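Local coordinates for putative iron-regulated protein A (Parabacteroides distasonis ATCC 8503, PDB 4ECG) that is of uncertain function but, as an imelysin-like member of the M75 peptidase family, binds calcium ions and may act as a metalloendopeptidase, at residues D253-T256 and A257-S261; H357-T360 and A361-A364. All blocks are in the same frame, centred on the assembly; numbering follows the deposited sequence.

Contact 1. Residues D253-T256 and A257-S261; sequences DPVT and AWNGS. With CA (calcium ion), chain H.
N259 folds back over the preceding turn toward V255. Its CB rests 3.6 Å from V255 O and as far from T256 O; from there CG bends back beside the backbone N (chi1 -66°), which lays the amide along V255. CG comes to 3.3 Å from V255 O, and ND2 ends 3.5 Å from V255 CG1, alongside it. ND2 also comes within 3.2 Å of V255 O, but at an angle too poor for a hydrogen bond; that oxygen is held instead by N259 N at 2.9 Å. Asparagine suits this exposed flank, since CB and CG can pack on the turn while the amide stays polar. One residue earlier, W258 N bonds to P254 O, and the indole leads away toward L352 and N270, an apolar bulk fit for a buried site. Beyond the helix S261 OG and S261 N both bond to W258 O, and the hydroxyl also meets K263 N and N270 ND2. At the other end D253 OD1 binds calcium at 2.6 Å, alongside three waters and S248 O. P254, lacking an N-H, kinks the helix. This is the C-terminal part of helix 239-259 running into a loop, with a largely hydrated calcium site at D253.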
loop_
_atom_site.group_PDB
_atom_site.type_symbol
_atom_site.label_atom_id
_atom_site.label_comp_id
_atom_site.label_asym_id
_atom_site.label_seq_id
_atom_site.Cartn_x
_atom_site.Cartn_y
_atom_site.Cartn_z
ATOM N N ASP A 253 -6.312 8.275 12.729
ATOM C CA ASP A 253 -6.804 7.372 13.786
ATOM C C ASP A 253 -5.818 7.228 14.963
ATOM O O ASP A 253 -6.259 7.192 16.132
ATOM C CB ASP A 253 -7.257 5.965 13.256
ATOM C CG ASP A 253 -8.614 5.985 12.450
ATOM O OD1 ASP A 253 -9.336 7.039 12.434
ATOM O OD2 ASP A 253 -8.955 4.909 11.831
ATOM N N PRO A 254 -4.511 7.103 14.675
ATOM C CA PRO A 254 -3.515 7.124 15.772
ATOM C C PRO A 254 -3.440 8.482 16.525
ATOM O O PRO A 254 -3.243 8.523 17.740
ATOM C CB PRO A 254 -2.192 6.798 15.043
ATOM C CG PRO A 254 -2.599 6.010 13.838
ATOM C CD PRO A 254 -3.909 6.633 13.411
ATOM N N VAL A 255 -3.651 9.581 15.812
ATOM C CA VAL A 255 -3.663 10.902 16.438
ATOM C C VAL A 255 -4.872 11.015 17.303
ATOM O O VAL A 255 -4.759 11.546 18.384
ATOM C CB VAL A 255 -3.538 12.054 15.409
ATOM C CG1 VAL A 255 -3.711 13.452 16.034
ATOM C CG2 VAL A 255 -2.198 11.920 14.736
ATOM N N THR A 256 -6.020 10.478 16.884
ATOM C CA THR A 256 -7.206 10.584 17.752
ATOM C C THR A 256 -6.926 9.856 19.078
ATOM O O THR A 256 -7.167 10.396 20.171
ATOM C CB THR A 256 -8.483 10.008 17.099
ATOM O OG1 THR A 256 -8.720 10.686 15.874
ATOM C CG2 THR A 256 -9.764 10.160 18.070
ATOM N N ALA A 257 -6.371 8.652 18.969
ATOM C CA ALA A 257 -6.053 7.806 20.118
ATOM C C ALA A 257 -5.070 8.511 21.027
ATOM O O ALA A 257 -5.259 8.538 22.234
ATOM C CB ALA A 257 -5.489 6.441 19.651
ATOM N N TRP A 258 -4.028 9.100 20.432
ATOM C CA TRP A 258 -3.028 9.884 21.164
ATOM C C TRP A 258 -3.618 11.030 21.911
ATOM O O TRP A 258 -3.280 11.240 23.072
ATOM C CB TRP A 258 -1.991 10.388 20.195
ATOM C CG TRP A 258 -0.965 11.320 20.756
ATOM C CD1 TRP A 258 -0.949 12.696 20.644
ATOM C CD2 TRP A 258 0.274 10.988 21.479
ATOM N NE1 TRP A 258 0.152 13.234 21.252
ATOM C CE2 TRP A 258 0.936 12.269 21.761
ATOM C CE3 TRP A 258 0.875 9.820 21.895
ATOM C CZ2 TRP A 258 2.163 12.345 22.432
ATOM C CZ3 TRP A 258 2.108 9.895 22.550
ATOM C CH2 TRP A 258 2.745 11.130 22.812
ATOM N N ASN A 259 -4.511 11.769 21.259
ATOM C CA ASN A 259 -5.204 12.889 21.928
ATOM C C ASN A 259 -6.015 12.487 23.177
ATOM O O ASN A 259 -5.980 13.197 24.153
ATOM C CB ASN A 259 -6.039 13.719 20.941
ATOM C CG ASN A 259 -5.163 14.449 19.929
ATOM O OD1 ASN A 259 -4.031 14.821 20.234
ATOM N ND2 ASN A 259 -5.671 14.640 18.718
ATOM N N GLY A 260 -6.703 11.345 23.136
ATOM C CA GLY A 260 -7.339 10.797 24.314
ATOM C C GLY A 260 -6.375 10.207 25.355
ATOM O O GLY A 260 -6.823 9.872 26.433
ATOM N N SER A 261 -5.062 10.092 25.077
ATOM C CA SER A 261 -4.150 9.343 25.985
ATOM C C SER A 261 -3.327 10.183 26.984
ATOM O O SER A 261 -3.503 11.385 27.104
ATOM C CB SER A 261 -3.178 8.508 25.143
ATOM O OG SER A 261 -2.090 9.317 24.654
HETATM CA CA CA H . -11.056 7.778 10.661
HETATM O O HOH W 1 -12.823 8.666 9.210
HETATM O O HOH W 2 -11.474 5.623 9.000
HETATM O O HOH W 3 -12.398 6.081 11.884
#

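Contact 2. Residues H357-T360 and A361-A364; sequences HINT and ATEA
A water joins N359 to T362 across one turn of helix: it donates to N359 OD1 at 2.5 Å and bonds to T362 OG1 at 2.7 Å. T362 chi1 is 64°, which sets OG1 between its own backbone N and carbonyl carbon and turns it back toward the preceding turn. There OG1 also lies 3.3 Å from N359 O, at best a weak bond. The firmer hold on N359 O comes from E363 N, at 2.8 Å and nearly straight (169°). Next to it T362 N reaches I358 O almost end-on to the carbonyl, while the bonds from A361 N to H357 O and from A364 N to T360 O are more bent.

Outward from this backbone, E363 CG comes to 3.3 Å from N359 O, CD lies above the plane of that carbonyl, and OE2 is 3.7 Å from N359 CB, so that a long charged chain lies on the exposed flank. T360 turns its hydroxyl back to E356 O, and H357 ND1 bonds to D354; polar groups suit these outer positions. On the inner side T362 CG2 approaches I358 CG2 at 4.2 Å, the two side chains crossing at a slant. I358 continues onto I251 and V255, and T362 onto I251 and T252. With an alanine here instead of T362, the water would probably lose its hydroxyl partner on this turn and a gap would open beside I358 CG2. A361 and A364 are buried, and A361 meets A340 and I344, where a methyl group allows close approach. This is an amphipathic segment near the start of helix 355-377, packed between helices 239-259 and 324-343 in the mainly helical imelysin-like fold.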
loop_
_atom_site.group_PDB
_atom_site.type_symbol
_atom_site.label_atom_id
_atom_site.label_comp_id
_atom_site.label_asym_id
_atom_site.label_seq_id
_atom_site.Cartn_x
_atom_site.Cartn_y
_atom_site.Cartn_z
ATOM N N HIS A 357 1.719 20.322 11.211
ATOM C CA HIS A 357 2.120 19.483 10.077
ATOM C C HIS A 357 1.143 18.357 9.800
ATOM O O HIS A 357 0.871 18.051 8.629
ATOM C CB HIS A 357 3.471 18.855 10.318
ATOM C CG HIS A 357 4.621 19.836 10.349
ATOM N ND1 HIS A 357 5.699 19.660 11.152
ATOM C CD2 HIS A 357 4.840 21.002 9.632
ATOM C CE1 HIS A 357 6.554 20.655 10.945
ATOM N NE2 HIS A 357 6.022 21.485 10.021
ATOM N N ILE A 358 0.633 17.715 10.858
ATOM C CA ILE A 358 -0.325 16.559 10.701
ATOM C C ILE A 358 -1.621 17.076 10.001
ATOM O O ILE A 358 -2.069 16.514 9.010
ATOM C CB ILE A 358 -0.615 15.856 12.046
ATOM C CG1 ILE A 358 0.615 15.049 12.485
ATOM C CG2 ILE A 358 -1.846 14.945 11.933
ATOM C CD1 ILE A 358 0.683 14.625 13.955
ATOM N N ASN A 359 -2.111 18.228 10.429
ATOM C CA ASN A 359 -3.315 18.811 9.854
ATOM C C ASN A 359 -3.186 19.203 8.427
ATOM O O ASN A 359 -4.094 18.930 7.659
ATOM C CB ASN A 359 -3.848 20.003 10.684
ATOM C CG ASN A 359 -4.436 19.558 12.040
ATOM O OD1 ASN A 359 -4.626 18.359 12.255
ATOM N ND2 ASN A 359 -4.663 20.509 12.971
ATOM N N THR A 360 -2.077 19.832 8.050
ATOM C CA THR A 360 -1.807 20.156 6.626
ATOM C C THR A 360 -1.839 18.846 5.817
ATOM O O THR A 360 -2.346 18.788 4.691
ATOM C CB THR A 360 -0.438 20.862 6.506
ATOM O OG1 THR A 360 -0.444 21.999 7.379
ATOM C CG2 THR A 360 -0.077 21.306 5.051
ATOM N N ALA A 361 -1.313 17.784 6.429
ATOM C CA ALA A 361 -1.189 16.492 5.758
ATOM C C ALA A 361 -2.575 15.892 5.596
ATOM O O ALA A 361 -2.964 15.513 4.505
ATOM C CB ALA A 361 -0.267 15.575 6.554
ATOM N N THR A 362 -3.360 15.837 6.671
ATOM C CA THR A 362 -4.721 15.233 6.556
ATOM C C THR A 362 -5.673 16.093 5.716
ATOM O O THR A 362 -6.461 15.554 4.957
ATOM C CB THR A 362 -5.338 14.916 7.916
ATOM O OG1 THR A 362 -5.538 16.131 8.640
ATOM C CG2 THR A 362 -4.401 13.993 8.740
ATOM N N GLU A 363 -5.588 17.416 5.791
ATOM C CA GLU A 363 -6.327 18.269 4.832
ATOM C C GLU A 363 -5.892 18.094 3.390
ATOM O O GLU A 363 -6.692 18.243 2.485
ATOM C CB GLU A 363 -6.225 19.740 5.174
ATOM C CG GLU A 363 -6.939 20.119 6.469
ATOM C CD GLU A 363 -6.353 21.388 7.095
ATOM O OE1 GLU A 363 -5.895 22.288 6.326
ATOM O OE2 GLU A 363 -6.330 21.472 8.350
ATOM N N ALA A 364 -4.629 17.783 3.153
ATOM C CA ALA A 364 -4.182 17.624 1.786
ATOM C C ALA A 364 -4.689 16.285 1.210
ATOM O O ALA A 364 -5.047 16.220 0.011
ATOM C CB ALA A 364 -2.677 17.736 1.693
HETATM O O HOH W 4 -5.614 16.213 11.387
#

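How the contacts relate
Contact 1 and contact 2 each lie along one helix, contact 1 running on into a loop, and they touch, their centres about 15 Å apart. The join is apolar: V255 CG2 of contact 1 lies 4.0 Å from I358 CD1 of contact 2, so branched side chains of helices 239-259 and 355-377 pack together. Only contact 1 supplies a calcium ligand, D253. Contact 2 lies near that site but outside its first shell, with the side chain of T362 about 9 Å from that of D253, about 7 Å from that of S248 and about 9 Å from a bound calcium ion. Helix 355-377 thus packs against the helix that carries the metal site without binding that calcium through contact 2.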